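Local coordinates for protein PlaB phospholipase (Legionella pneumophila, PDB 6ZTI) that acts as a phospholipase with an alpha/beta-hydrolase domain, its activity being controlled by NAD(H)-mediated assembly into tetramers, at residues 108-113 with 183-188; 432-437 with 455-460; 34-39 with 55-60. All blocks are in the same frame, centred on the assembly; numbering follows the deposited sequence.

Interaction 1: 108-113 with 183-188; sequences KWMDLY and YDCTAN
A buried tyrosine-carboxylate hydrogen bond, with a small apolar contact of M110 with Y183 and C185 beside it, joins helix 102-114 to the loop that precedes strand 191-197. The hydroxyl of Y183 gives its proton to D111: OH lies 2.6 Å from OD1 and meets the anti lone pair of that oxygen, the one turned away from OD2. The two side chains cross at about a right angle, yet carboxylate and ring planes are only 22° apart, which puts OD1 at the ring edge and close to the ring plane. D111 can meet the phenol because its CG stands anti to the backbone N (chi1 -161°). Packing at the hydroxyl is tight, Y183 OH lying only 3.0 Å from D111 CA. The helix belongs to a beta-alpha-beta crossover of the hydrolase domain, linking the parallel strands 93-99 and 123-129, and W109 binds it by a hydrogen bond to D77 on the adjacent helix 69-89. Beside the polar bond, M110 reaches across with its terminal methyl: CE touches the ring edge at Y183 CE2, 4.2 Å away, and approaches C185 SG to 4.3 Å. D111 OD1 is gripped twice, since the hydroxyl of S179 also hydrogen-bonds to it, while the ring of Y183 stacks on W180. Further along the loop, D184 OD1 accepts from A187 N in an Asx motif, and N188 ND2 returns to D184 O.

Interaction 2: 432-437 with 455-460; sequences RLLDFH and VEIMLQ
The two backbones run roughly antiparallel, diverging from 7.5 Å between the CA atoms of R432 and Q460 to 13.7 Å between those of H437 and V455, and no direct hydrogen bond joins them. A water bridges the closer end instead. It accepts from R432 N at 2.7 Å, and it donates to Q460 O at 2.6 Å. The side chain of Q237, on strand 231-238, makes a second bridge there, giving its amide N-H to R432 O and accepting from Q460 N. Beyond this polar end the gap is filled by apolar groups. L434 carries the contact: with CG anti to the backbone N (chi1 178°), it extends toward the other strand and meets two side chains at a slant. Its CB sits 3.7 Å from CD2 of L459, a methyl that also borders L434 CD1. The same CD1 branch touches I457 on the CG2 methyl, 3.9 Å away, so the tip of L434 is shared between two residues projecting from one side of strand 452-463. Strand 412-419 adds V417 against I457 and A419 against L459, while its backbone bonds to L434 and F436. The side chain of I457 comes within about 5 Å of that of L360, an NAD-binding residue, although the bound thio-NAD itself remains about 10 Å from it. Strands 429-439 and 452-463 belong to one mixed beta-sheet of the C-terminal region; these two segments diverge within it, and L434, I457 and L459 meet between them in its apolar interior, beside strand 412-419.

Interaction 3: 34-39 with 55-60; sequences ELPQWL and IYLGRY
The pyrrolidine ring of P36 is met at its edge by L57: the methyl CD2 approaches the CB-CG side of the ring, 3.6 Å from CG and 3.8 Å from CB, instead of lying over either face. The two side chains cross at about a right angle. L57 presents this branch with its CG anti to the carbonyl carbon (chi1 -56°). I55 supplies the other main contact. Its CD1 methyl lies against helix backbone, 3.8 Å from P36 O and 3.9 Å from L39 C, and it also meets L39 CB at 4.1 Å. The axes of the segments 35-39 and 55-60 run almost antiparallel, at 169°, with a closest approach of 9.3 Å, as expected of a beta-alpha-beta crossover in which helix 35-44 leads from strand 16-21 to its parallel neighbour 55-60. F20, on strand 16-21, touches P36, L39 and I55 and so completes the apolar layer under the helix. Strand 55-60 is the outermost of the sheet within its own chain, but L57 to Y60 pair antiparallel with a strand of the second subunit, which carries the sheet across the interface.

In the fold
Along the chain the contacts come in the order interaction 3, interaction 1, interaction 2, each closing before the next opens. The first two belong to the hydrolase domain and its parallel sheet: 34-39 with 55-60 packs a crossover helix on the outermost strand, whereas 108-113 with 183-188 lies about 23 Å away, centre to centre, joining a later helix to the loop before strand 191-197. Interaction 2 is built into the separate mixed sheet, with its centre about 48 Å from that of interaction 3, on the opposite side of the chain's centre. PlaB thus combines an alpha/beta-hydrolase domain, whose parallel sheet is continued by a strand of a neighbouring subunit next to interaction 3, with a beta region closer to the NAD sites linked to tetramer formation.

Interaction 1: 108-113 with 183-188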
loop_
_atom_site.group_PDB
_atom_site.type_symbol
_atom_site.label_atom_id
_atom_site.label_comp_id
_atom_site.label_asym_id
_atom_site.label_seq_id
_atom_site.Cartn_x
_atom_site.Cartn_y
_atom_site.Cartn_z
ATOM N N LYS B 108 -5.473 18.470 -25.973
ATOM C CA LYS B 108 -6.642 17.804 -25.412
ATOM C C LYS B 108 -7.918 18.577 -25.729
ATOM O O LYS B 108 -8.960 17.980 -26.032
ATOM C CB LYS B 108 -6.457 17.656 -23.902
ATOM C CG LYS B 108 -7.621 17.027 -23.179
ATOM C CD LYS B 108 -7.872 15.586 -23.574
ATOM C CE LYS B 108 -9.014 14.987 -22.740
ATOM N NZ LYS B 108 -9.411 13.653 -23.200
ATOM N N TRP B 109 -7.859 19.909 -25.653
ATOM C CA TRP B 109 -9.000 20.730 -26.040
ATOM C C TRP B 109 -9.385 20.495 -27.497
ATOM O O TRP B 109 -10.564 20.280 -27.811
ATOM C CB TRP B 109 -8.677 22.203 -25.798
ATOM C CG TRP B 109 -9.665 23.124 -26.445
ATOM C CD1 TRP B 109 -10.917 23.430 -26.002
ATOM C CD2 TRP B 109 -9.484 23.848 -27.666
ATOM N NE1 TRP B 109 -11.529 24.298 -26.875
ATOM C CE2 TRP B 109 -10.671 24.572 -27.905
ATOM C CE3 TRP B 109 -8.440 23.950 -28.582
ATOM C CZ2 TRP B 109 -10.836 25.385 -29.019
ATOM C CZ3 TRP B 109 -8.603 24.765 -29.686
ATOM C CH2 TRP B 109 -9.788 25.472 -29.896
ATOM N N MET B 110 -8.400 20.535 -28.405
ATOM C CA MET B 110 -8.662 20.190 -29.798
ATOM C C MET B 110 -9.321 18.817 -29.904
ATOM O O MET B 110 -10.264 18.628 -30.676
ATOM C CB MET B 110 -7.358 20.206 -30.606
ATOM C CG MET B 110 -6.753 21.584 -30.796
ATOM S SD MET B 110 -5.075 21.576 -31.467
ATOM C CE MET B 110 -5.411 20.830 -33.069
ATOM N N ASP B 111 -8.856 17.854 -29.108
ATOM C CA ASP B 111 -9.380 16.496 -29.213
ATOM C C ASP B 111 -10.802 16.428 -28.670
ATOM O O ASP B 111 -11.654 15.738 -29.236
ATOM C CB ASP B 111 -8.446 15.530 -28.471
ATOM C CG ASP B 111 -8.627 14.077 -28.891
ATOM O OD1 ASP B 111 -8.325 13.741 -30.050
ATOM O OD2 ASP B 111 -9.041 13.259 -28.042
ATOM N N LEU B 112 -11.086 17.160 -27.593
ATOM C CA LEU B 112 -12.414 17.087 -26.988
ATOM C C LEU B 112 -13.473 17.730 -27.877
ATOM O O LEU B 112 -14.610 17.255 -27.936
ATOM C CB LEU B 112 -12.406 17.757 -25.613
ATOM C CG LEU B 112 -11.806 16.969 -24.444
ATOM C CD1 LEU B 112 -11.660 17.877 -23.251
ATOM C CD2 LEU B 112 -12.657 15.744 -24.074
ATOM N N TYR B 113 -13.123 18.813 -28.577
ATOM C CA TYR B 113 -14.109 19.638 -29.271
ATOM C C TYR B 113 -14.026 19.591 -30.791
ATOM O O TYR B 113 -15.003 19.962 -31.441
ATOM C CB TYR B 113 -13.986 21.105 -28.818
ATOM C CG TYR B 113 -14.374 21.299 -27.374
ATOM C CD1 TYR B 113 -15.705 21.463 -27.012
ATOM C CD2 TYR B 113 -13.415 21.290 -26.368
ATOM C CE1 TYR B 113 -16.072 21.624 -25.682
ATOM C CE2 TYR B 113 -13.769 21.448 -25.043
ATOM C CZ TYR B 113 -15.102 21.617 -24.705
ATOM O OH TYR B 113 -15.456 21.761 -23.380
ATOM N N TYR B 183 -4.532 12.751 -36.759
ATOM C CA TYR B 183 -4.696 14.159 -37.099
ATOM C C TYR B 183 -3.919 14.517 -38.365
ATOM O O TYR B 183 -2.829 13.991 -38.624
ATOM C CB TYR B 183 -4.196 15.045 -35.962
ATOM C CG TYR B 183 -5.135 15.224 -34.781
ATOM C CD1 TYR B 183 -5.702 14.138 -34.129
ATOM C CD2 TYR B 183 -5.426 16.503 -34.301
ATOM C CE1 TYR B 183 -6.542 14.320 -33.028
ATOM C CE2 TYR B 183 -6.250 16.691 -33.211
ATOM C CZ TYR B 183 -6.803 15.603 -32.586
ATOM O OH TYR B 183 -7.615 15.823 -31.519
ATOM N N ASP B 184 -4.483 15.441 -39.152
ATOM C CA ASP B 184 -3.752 16.132 -40.223
ATOM C C ASP B 184 -4.076 17.612 -40.071
ATOM O O ASP B 184 -4.980 18.140 -40.723
ATOM C CB ASP B 184 -4.092 15.626 -41.609
ATOM C CG ASP B 184 -3.020 16.003 -42.642
ATOM O OD1 ASP B 184 -2.260 16.965 -42.401
ATOM O OD2 ASP B 184 -2.923 15.344 -43.697
ATOM N N CYS B 185 -3.328 18.275 -39.190
ATOM C CA CYS B 185 -3.543 19.697 -38.952
ATOM C C CYS B 185 -3.320 20.497 -40.227
ATOM O O CYS B 185 -4.171 21.296 -40.633
ATOM C CB CYS B 185 -2.610 20.186 -37.841
ATOM S SG CYS B 185 -2.876 19.441 -36.214
ATOM N N THR B 186 -2.179 20.281 -40.882
ATOM C CA THR B 186 -1.846 21.072 -42.056
ATOM C C THR B 186 -2.948 21.004 -43.106
ATOM O O THR B 186 -3.323 22.026 -43.684
ATOM C CB THR B 186 -0.516 20.600 -42.625
ATOM O OG1 THR B 186 0.448 20.598 -41.573
ATOM C CG2 THR B 186 -0.053 21.529 -43.713
ATOM N N ALA B 187 -3.497 19.815 -43.347
ATOM C CA ALA B 187 -4.526 19.677 -44.363
ATOM C C ALA B 187 -5.784 20.443 -44.004
ATOM O O ALA B 187 -6.552 20.808 -44.903
ATOM C CB ALA B 187 -4.856 18.204 -44.560
ATOM N N ASN B 188 -6.013 20.681 -42.712
ATOM C CA ASN B 188 -7.182 21.391 -42.220
ATOM C C ASN B 188 -6.879 22.852 -41.932
ATOM O O ASN B 188 -7.691 23.535 -41.300
ATOM C CB ASN B 188 -7.724 20.704 -40.962
ATOM C CG ASN B 188 -8.469 19.427 -41.269
ATOM O OD1 ASN B 188 -9.651 19.456 -41.614
ATOM N ND2 ASN B 188 -7.791 18.290 -41.135
#

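Interaction 2: 432-437 with 455-460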
loop_
_atom_site.group_PDB
_atom_site.type_symbol
_atom_site.label_atom_id
_atom_site.label_comp_id
_atom_site.label_asym_id
_atom_site.label_seq_id
_atom_site.Cartn_x
_atom_site.Cartn_y
_atom_site.Cartn_z
ATOM N N ARG B 432 3.832 -17.144 -23.772
ATOM C CA ARG B 432 5.013 -17.551 -24.518
ATOM C C ARG B 432 5.858 -16.325 -24.825
ATOM O O ARG B 432 5.328 -15.260 -25.140
ATOM C CB ARG B 432 4.613 -18.247 -25.819
ATOM C CG ARG B 432 5.715 -19.034 -26.462
ATOM C CD ARG B 432 5.229 -19.748 -27.713
ATOM N NE ARG B 432 4.939 -21.160 -27.475
ATOM C CZ ARG B 432 4.369 -21.968 -28.366
ATOM N NH1 ARG B 432 4.012 -21.504 -29.560
ATOM N NH2 ARG B 432 4.147 -23.239 -28.060
ATOM N N LEU B 433 7.175 -16.486 -24.736
ATOM C CA LEU B 433 8.116 -15.411 -25.043
ATOM C C LEU B 433 7.861 -14.826 -26.428
ATOM O O LEU B 433 7.470 -15.530 -27.356
ATOM C CB LEU B 433 9.528 -15.989 -24.925
ATOM C CG LEU B 433 10.798 -15.257 -25.298
ATOM C CD1 LEU B 433 11.971 -16.046 -24.704
ATOM C CD2 LEU B 433 10.938 -15.142 -26.792
ATOM N N LEU B 434 8.071 -13.519 -26.571
ATOM C CA LEU B 434 7.976 -12.849 -27.862
ATOM C C LEU B 434 9.336 -12.275 -28.227
ATOM O O LEU B 434 10.001 -11.668 -27.383
ATOM C CB LEU B 434 6.922 -11.746 -27.845
ATOM C CG LEU B 434 6.760 -10.939 -29.127
ATOM C CD1 LEU B 434 5.322 -10.511 -29.299
ATOM C CD2 LEU B 434 7.648 -9.731 -29.145
ATOM N N ASP B 435 9.739 -12.477 -29.486
ATOM C CA ASP B 435 10.970 -11.942 -30.056
ATOM C C ASP B 435 10.615 -11.122 -31.279
ATOM O O ASP B 435 9.882 -11.595 -32.149
ATOM C CB ASP B 435 11.916 -13.058 -30.478
ATOM C CG ASP B 435 12.536 -13.755 -29.320
ATOM O OD1 ASP B 435 13.004 -13.056 -28.401
ATOM O OD2 ASP B 435 12.563 -15.003 -29.334
ATOM N N PHE B 436 11.126 -9.906 -31.347
ATOM C CA PHE B 436 10.949 -9.053 -32.505
ATOM C C PHE B 436 12.322 -8.685 -33.036
ATOM O O PHE B 436 13.177 -8.209 -32.281
ATOM C CB PHE B 436 10.139 -7.820 -32.142
ATOM C CG PHE B 436 10.100 -6.776 -33.219
ATOM C CD1 PHE B 436 9.476 -7.028 -34.424
ATOM C CD2 PHE B 436 10.666 -5.532 -33.010
ATOM C CE1 PHE B 436 9.430 -6.058 -35.408
ATOM C CE2 PHE B 436 10.622 -4.576 -33.988
ATOM C CZ PHE B 436 10.002 -4.843 -35.187
ATOM N N HIS B 437 12.540 -8.925 -34.326
ATOM C CA HIS B 437 13.818 -8.654 -34.967
ATOM C C HIS B 437 13.643 -7.504 -35.944
ATOM O O HIS B 437 12.780 -7.558 -36.829
ATOM C CB HIS B 437 14.348 -9.897 -35.679
ATOM C CG HIS B 437 14.748 -10.989 -34.743
ATOM N ND1 HIS B 437 15.020 -12.271 -35.165
ATOM C CD2 HIS B 437 14.922 -10.990 -33.400
ATOM C CE1 HIS B 437 15.336 -13.019 -34.122
ATOM N NE2 HIS B 437 15.290 -12.264 -33.040
ATOM N N VAL B 455 5.428 1.633 -28.326
ATOM C CA VAL B 455 5.534 0.228 -28.699
ATOM C C VAL B 455 4.485 -0.524 -27.898
ATOM O O VAL B 455 4.627 -0.703 -26.685
ATOM C CB VAL B 455 6.937 -0.336 -28.441
ATOM C CG1 VAL B 455 7.033 -1.797 -28.919
ATOM C CG2 VAL B 455 8.006 0.518 -29.138
ATOM N N GLU B 456 3.434 -0.964 -28.568
ATOM C CA GLU B 456 2.400 -1.761 -27.925
ATOM C C GLU B 456 2.655 -3.225 -28.256
ATOM O O GLU B 456 2.596 -3.617 -29.422
ATOM C CB GLU B 456 1.006 -1.340 -28.385
ATOM C CG GLU B 456 -0.103 -2.142 -27.737
ATOM C CD GLU B 456 -1.481 -1.707 -28.193
ATOM O OE1 GLU B 456 -1.990 -0.695 -27.672
ATOM O OE2 GLU B 456 -2.048 -2.374 -29.083
ATOM N N ILE B 457 2.931 -4.032 -27.239
ATOM C CA ILE B 457 3.176 -5.459 -27.432
ATOM C C ILE B 457 1.999 -6.224 -26.834
ATOM O O ILE B 457 1.727 -6.117 -25.631
ATOM C CB ILE B 457 4.510 -5.894 -26.811
ATOM C CG1 ILE B 457 5.681 -5.135 -27.457
ATOM C CG2 ILE B 457 4.683 -7.403 -26.974
ATOM C CD1 ILE B 457 6.886 -5.079 -26.630
ATOM N N MET B 458 1.288 -6.973 -27.674
ATOM C CA MET B 458 0.158 -7.792 -27.244
ATOM C C MET B 458 0.542 -9.268 -27.331
ATOM O O MET B 458 0.747 -9.799 -28.430
ATOM C CB MET B 458 -1.077 -7.518 -28.099
ATOM C CG MET B 458 -2.320 -8.273 -27.607
ATOM S SD MET B 458 -3.659 -8.371 -28.798
ATOM C CE MET B 458 -4.425 -6.771 -28.579
ATOM N N LEU B 459 0.601 -9.934 -26.178
ATOM C CA LEU B 459 0.879 -11.363 -26.096
ATOM C C LEU B 459 -0.411 -12.169 -26.070
ATOM O O LEU B 459 -1.463 -11.680 -25.651
ATOM C CB LEU B 459 1.693 -11.678 -24.838
ATOM C CG LEU B 459 3.019 -10.940 -24.638
ATOM C CD1 LEU B 459 3.751 -11.499 -23.457
ATOM C CD2 LEU B 459 3.878 -11.049 -25.878
ATOM N N GLN B 460 -0.317 -13.421 -26.517
ATOM C CA GLN B 460 -1.445 -14.341 -26.460
ATOM C C GLN B 460 -1.493 -14.982 -25.079
ATOM O O GLN B 460 -0.487 -15.507 -24.592
ATOM C CB GLN B 460 -1.326 -15.430 -27.523
ATOM C CG GLN B 460 -1.629 -14.984 -28.940
ATOM C CD GLN B 460 -1.524 -16.124 -29.929
ATOM O OE1 GLN B 460 -0.650 -16.985 -29.810
ATOM N NE2 GLN B 460 -2.418 -16.142 -30.910
HETATM O O HOH W 1 1.853 -16.314 -25.435
#

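Interaction 3: 34-39 with 55-60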
loop_
_atom_site.group_PDB
_atom_site.type_symbol
_atom_site.label_atom_id
_atom_site.label_comp_id
_atom_site.label_asym_id
_atom_site.label_seq_id
_atom_site.Cartn_x
_atom_site.Cartn_y
_atom_site.Cartn_z
ATOM N N GLU B 34 8.571 39.112 -21.491
ATOM C CA GLU B 34 8.016 40.274 -22.166
ATOM C C GLU B 34 7.609 39.976 -23.608
ATOM O O GLU B 34 7.358 40.910 -24.380
ATOM C CB GLU B 34 9.013 41.440 -22.102
ATOM C CG GLU B 34 9.327 41.876 -20.669
ATOM C CD GLU B 34 10.168 43.151 -20.577
ATOM O OE1 GLU B 34 11.065 43.369 -21.424
ATOM O OE2 GLU B 34 9.923 43.944 -19.641
ATOM N N LEU B 35 7.482 38.699 -23.971
ATOM C CA LEU B 35 7.113 38.357 -25.342
ATOM C C LEU B 35 5.736 38.871 -25.752
ATOM O O LEU B 35 5.591 39.290 -26.914
ATOM C CB LEU B 35 7.183 36.837 -25.534
ATOM C CG LEU B 35 6.778 36.355 -26.928
ATOM C CD1 LEU B 35 7.683 37.008 -27.965
ATOM C CD2 LEU B 35 6.804 34.850 -27.042
ATOM N N PRO B 36 4.707 38.864 -24.895
ATOM C CA PRO B 36 3.417 39.455 -25.310
ATOM C C PRO B 36 3.516 40.922 -25.693
ATOM O O PRO B 36 3.012 41.323 -26.751
ATOM C CB PRO B 36 2.527 39.237 -24.077
ATOM C CG PRO B 36 3.131 38.050 -23.384
ATOM C CD PRO B 36 4.613 38.207 -23.581
ATOM N N GLN B 37 4.148 41.744 -24.852
ATOM C CA GLN B 37 4.347 43.151 -25.197
ATOM C C GLN B 37 5.159 43.300 -26.479
ATOM O O GLN B 37 4.906 44.210 -27.280
ATOM C CB GLN B 37 5.036 43.876 -24.036
ATOM C CG GLN B 37 4.120 44.097 -22.826
ATOM C CD GLN B 37 4.817 43.935 -21.469
ATOM O OE1 GLN B 37 5.919 43.387 -21.369
ATOM N NE2 GLN B 37 4.156 44.409 -20.414
ATOM N N TRP B 38 6.135 42.414 -26.703
ATOM C CA TRP B 38 6.956 42.521 -27.906
ATOM C C TRP B 38 6.159 42.186 -29.160
ATOM O O TRP B 38 6.303 42.863 -30.187
ATOM C CB TRP B 38 8.179 41.616 -27.791
ATOM C CG TRP B 38 9.141 41.753 -28.941
ATOM C CD1 TRP B 38 10.032 42.758 -29.142
ATOM C CD2 TRP B 38 9.305 40.844 -30.044
ATOM N NE1 TRP B 38 10.743 42.540 -30.302
ATOM C CE2 TRP B 38 10.312 41.372 -30.872
ATOM C CE3 TRP B 38 8.694 39.644 -30.407
ATOM C CZ2 TRP B 38 10.722 40.742 -32.037
ATOM C CZ3 TRP B 38 9.104 39.019 -31.567
ATOM C CH2 TRP B 38 10.110 39.567 -32.367
ATOM N N LEU B 39 5.322 41.141 -29.106
ATOM C CA LEU B 39 4.462 40.818 -30.243
ATOM C C LEU B 39 3.526 41.972 -30.564
ATOM O O LEU B 39 3.211 42.222 -31.735
ATOM C CB LEU B 39 3.647 39.556 -29.963
ATOM C CG LEU B 39 4.380 38.219 -29.953
ATOM C CD1 LEU B 39 3.395 37.097 -29.672
ATOM C CD2 LEU B 39 5.088 37.970 -31.266
ATOM N N ILE B 55 -4.157 40.388 -28.158
ATOM C CA ILE B 55 -3.198 39.481 -27.539
ATOM C C ILE B 55 -3.684 39.202 -26.124
ATOM O O ILE B 55 -3.917 40.137 -25.345
ATOM C CB ILE B 55 -1.776 40.066 -27.535
ATOM C CG1 ILE B 55 -1.322 40.326 -28.976
ATOM C CG2 ILE B 55 -0.818 39.119 -26.809
ATOM C CD1 ILE B 55 -0.005 41.080 -29.088
ATOM N N TYR B 56 -3.838 37.919 -25.797
ATOM C CA TYR B 56 -4.435 37.482 -24.547
ATOM C C TYR B 56 -3.459 36.640 -23.742
ATOM O O TYR B 56 -2.744 35.793 -24.285
ATOM C CB TYR B 56 -5.703 36.672 -24.800
ATOM C CG TYR B 56 -6.864 37.519 -25.241
ATOM C CD1 TYR B 56 -6.985 37.930 -26.560
ATOM C CD2 TYR B 56 -7.838 37.924 -24.338
ATOM C CE1 TYR B 56 -8.056 38.728 -26.967
ATOM C CE2 TYR B 56 -8.912 38.719 -24.743
ATOM C CZ TYR B 56 -9.009 39.109 -26.055
ATOM O OH TYR B 56 -10.061 39.899 -26.464
ATOM N N LEU B 57 -3.454 36.873 -22.440
ATOM C CA LEU B 57 -2.711 36.049 -21.508
ATOM C C LEU B 57 -3.665 35.018 -20.915
ATOM O O LEU B 57 -4.683 35.378 -20.314
ATOM C CB LEU B 57 -2.070 36.912 -20.424
ATOM C CG LEU B 57 -1.154 38.029 -20.902
ATOM C CD1 LEU B 57 -0.444 38.642 -19.695
ATOM C CD2 LEU B 57 -0.153 37.531 -21.933
ATOM N N GLY B 58 -3.356 33.738 -21.128
ATOM C CA GLY B 58 -4.077 32.684 -20.445
ATOM C C GLY B 58 -3.549 32.495 -19.037
ATOM O O GLY B 58 -2.370 32.710 -18.759
ATOM N N ARG B 59 -4.453 32.153 -18.117
ATOM C CA ARG B 59 -4.065 31.757 -16.766
ATOM C C ARG B 59 -4.988 30.632 -16.319
ATOM O O ARG B 59 -6.217 30.782 -16.343
ATOM C CB ARG B 59 -4.109 32.941 -15.789
ATOM C CG ARG B 59 -5.477 33.554 -15.533
ATOM C CD ARG B 59 -5.346 34.815 -14.677
ATOM N NE ARG B 59 -6.646 35.289 -14.217
ATOM C CZ ARG B 59 -7.477 36.025 -14.951
ATOM N NH1 ARG B 59 -7.150 36.385 -16.184
ATOM N NH2 ARG B 59 -8.643 36.403 -14.447
ATOM N N TYR B 60 -4.394 29.497 -15.952
ATOM C CA TYR B 60 -5.127 28.341 -15.466
ATOM C C TYR B 60 -4.477 27.852 -14.181
ATOM O O TYR B 60 -3.372 28.264 -13.817
ATOM C CB TYR B 60 -5.197 27.219 -16.521
ATOM C CG TYR B 60 -3.879 26.558 -16.891
ATOM C CD1 TYR B 60 -3.380 25.495 -16.150
ATOM C CD2 TYR B 60 -3.153 26.970 -18.004
ATOM C CE1 TYR B 60 -2.187 24.885 -16.483
ATOM C CE2 TYR B 60 -1.953 26.351 -18.349
ATOM C CZ TYR B 60 -1.479 25.316 -17.585
ATOM O OH TYR B 60 -0.289 24.708 -17.921
#